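Local coordinates for protein (R)-specific enoyl-CoA hydratase (Aeromonas punctata, PDB 1IQ6) that catalyses the hydration of short-chain trans-2-enoyl-CoA of four to six carbons to (3R)-3-hydroxyacyl-CoA, a step that feeds polyhydroxyalkanoate biosynthesis, at residues Pro35-Pro40 and Ile52-Leu57. Sequence-based numbering, arbitrary orientation.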
loop_
_atom_site.group_PDB
_atom_site.type_symbol
_atom_site.label_atom_id
_atom_site.label_comp_id
_atom_site.label_asym_id
_atom_site.label_seq_id
_atom_site.Cartn_x
_atom_site.Cartn_y
_atom_site.Cartn_z
ATOM N N PRO B 35 5.589 -16.916 -3.207
ATOM C CA PRO B 35 5.472 -17.633 -4.481
ATOM C C PRO B 35 4.121 -17.485 -5.184
ATOM O O PRO B 35 4.005 -17.764 -6.377
ATOM C CB PRO B 35 5.801 -19.082 -4.101
ATOM C CG PRO B 35 5.470 -19.150 -2.636
ATOM C CD PRO B 35 5.972 -17.833 -2.121
ATOM N N LEU B 36 3.109 -17.039 -4.443
ATOM C CA LEU B 36 1.778 -16.837 -5.011
ATOM C C LEU B 36 1.828 -15.791 -6.121
ATOM O O LEU B 36 0.987 -15.786 -7.023
ATOM C CB LEU B 36 0.790 -16.360 -3.936
ATOM C CG LEU B 36 0.193 -17.349 -2.933
ATOM C CD1 LEU B 36 1.254 -17.837 -1.981
ATOM C CD2 LEU B 36 -0.922 -16.666 -2.160
ATOM N N HIS B 37 2.824 -14.914 -6.050
ATOM C CA HIS B 37 2.975 -13.838 -7.023
ATOM C C HIS B 37 3.992 -14.096 -8.130
ATOM O O HIS B 37 4.114 -13.283 -9.046
ATOM C CB HIS B 37 3.388 -12.546 -6.307
ATOM C CG HIS B 37 2.545 -12.211 -5.118
ATOM N ND1 HIS B 37 1.185 -12.003 -5.203
ATOM C CD2 HIS B 37 2.871 -12.037 -3.815
ATOM C CE1 HIS B 37 0.709 -11.715 -4.004
ATOM N NE2 HIS B 37 1.712 -11.729 -3.144
ATOM N N LEU B 38 4.705 -15.218 -8.074
ATOM C CA LEU B 38 5.748 -15.470 -9.068
ATOM C C LEU B 38 5.842 -16.857 -9.711
ATOM O O LEU B 38 6.092 -16.972 -10.913
ATOM C CB LEU B 38 7.104 -15.136 -8.439
ATOM C CG LEU B 38 7.199 -13.816 -7.664
ATOM C CD1 LEU B 38 8.464 -13.797 -6.822
ATOM C CD2 LEU B 38 7.173 -12.645 -8.634
ATOM N N ASP B 39 5.649 -17.903 -8.914
ATOM C CA ASP B 39 5.771 -19.281 -9.393
ATOM C C ASP B 39 4.484 -19.918 -9.920
ATOM O O ASP B 39 3.547 -20.164 -9.163
ATOM C CB ASP B 39 6.350 -20.138 -8.261
ATOM C CG ASP B 39 6.597 -21.577 -8.671
ATOM O OD1 ASP B 39 7.105 -22.343 -7.827
ATOM O OD2 ASP B 39 6.289 -21.947 -9.821
ATOM N N PRO B 40 4.432 -20.211 -11.233
ATOM C CA PRO B 40 3.237 -20.825 -11.820
ATOM C C PRO B 40 2.958 -22.235 -11.288
ATOM O O PRO B 40 1.804 -22.635 -11.152
ATOM C CB PRO B 40 3.541 -20.809 -13.317
ATOM C CG PRO B 40 5.030 -20.933 -13.355
ATOM C CD PRO B 40 5.464 -19.990 -12.260
ATOM N N ILE B 52 -0.642 -14.194 -9.108
ATOM C CA ILE B 52 -1.458 -13.001 -8.939
ATOM C C ILE B 52 -0.615 -11.809 -8.500
ATOM O O ILE B 52 0.448 -11.970 -7.899
ATOM C CB ILE B 52 -2.584 -13.243 -7.907
ATOM C CG1 ILE B 52 -1.992 -13.560 -6.531
ATOM C CG2 ILE B 52 -3.465 -14.394 -8.375
ATOM C CD1 ILE B 52 -3.039 -13.728 -5.444
ATOM N N VAL B 53 -1.090 -10.612 -8.826
ATOM C CA VAL B 53 -0.403 -9.373 -8.472
ATOM C C VAL B 53 -0.583 -9.070 -6.980
ATOM O O VAL B 53 -1.664 -9.284 -6.437
ATOM C CB VAL B 53 -0.981 -8.192 -9.291
ATOM C CG1 VAL B 53 -0.314 -6.890 -8.891
ATOM C CG2 VAL B 53 -0.796 -8.458 -10.779
ATOM N N HIS B 54 0.469 -8.581 -6.323
ATOM C CA HIS B 54 0.384 -8.241 -4.899
ATOM C C HIS B 54 -0.751 -7.253 -4.674
ATOM O O HIS B 54 -0.842 -6.245 -5.369
ATOM C CB HIS B 54 1.647 -7.540 -4.405
ATOM C CG HIS B 54 2.896 -8.347 -4.528
ATOM N ND1 HIS B 54 3.464 -8.664 -5.742
ATOM C CD2 HIS B 54 3.734 -8.830 -3.581
ATOM C CE1 HIS B 54 4.603 -9.304 -5.537
ATOM N NE2 HIS B 54 4.789 -9.416 -4.234
ATOM N N GLY B 55 -1.591 -7.523 -3.682
ATOM C CA GLY B 55 -2.678 -6.604 -3.397
ATOM C C GLY B 55 -2.133 -5.226 -3.054
ATOM O O GLY B 55 -2.721 -4.205 -3.413
ATOM N N MET B 56 -0.997 -5.180 -2.362
ATOM C CA MET B 56 -0.426 -3.893 -1.993
ATOM C C MET B 56 0.173 -3.133 -3.183
ATOM O O MET B 56 0.414 -1.928 -3.099
ATOM C CB MET B 56 0.597 -4.059 -0.865
ATOM C CG MET B 56 -0.039 -4.325 0.510
ATOM S SD MET B 56 -1.147 -3.003 1.127
ATOM C CE MET B 56 0.071 -1.900 1.844
ATOM N N LEU B 57 0.425 -3.834 -4.287
ATOM C CA LEU B 57 0.920 -3.165 -5.486
ATOM C C LEU B 57 -0.318 -2.531 -6.140
ATOM O O LEU B 57 -0.277 -1.379 -6.577
ATOM C CB LEU B 57 1.595 -4.162 -6.446
ATOM C CG LEU B 57 2.026 -3.607 -7.816
ATOM C CD1 LEU B 57 2.836 -2.332 -7.646
ATOM C CD2 LEU B 57 2.838 -4.668 -8.561
#
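Ile52 meets Leu36 and His37 through its backbone, joining the overhanging loop of this MaoC-like hot-dog fold to the approach to the central helix 55-68. The stretch 35-40 holds part of the hydratase 2 motif, and its Pro35, Leu36 and His37, like Gly55 across the contact, probably help bind the 3-hydroxyacyl-CoA. Ile52 N donates to Leu36 O at 3.1 Å, and the N-H...O angle of 164° marks a nearly straight bond. Ile52 O in turn accepts from His37 ND1 at 2.8 Å. The acceptor lies close to the imidazole plane, whereas the nitrogen stands well out of the carbonyl plane, so the bond is well aligned for the ring but not for a carbonyl lone pair. The bond restrains the ring's rotation about CB-CG. His37 CA also nears Ile52 O, at 3.3 Å, a second, weaker contact on that oxygen. The Ile52 side chain adds CG1, which passes 3.8 Å from His37 ND1, and the side chain also packs against Pro87 and Phe89 of a nearby loop.

The Val53 side chain points away from 35-40, and its backbone hydrogen-bonds with Val88. At His54, the N-cap of helix 55-68, the side chain swings back: CG sits anti to the carbonyl carbon (chi1 -61°), which lays the imidazole over one face of His37. The centroids are 3.7 Å apart and the planes 22° from parallel, a face-to-face stack with a slight tilt. His54 NE2 is spoken for by Asp32 O, and Phe26 of helix 20-30 meets the same ring edge-to-face; together with the bond to Asp32 this probably limits its rotation. Within the stack, His37 CD2 lies 3.2 Å above the His54 plane, displaced toward the rim near NE2 and CD2.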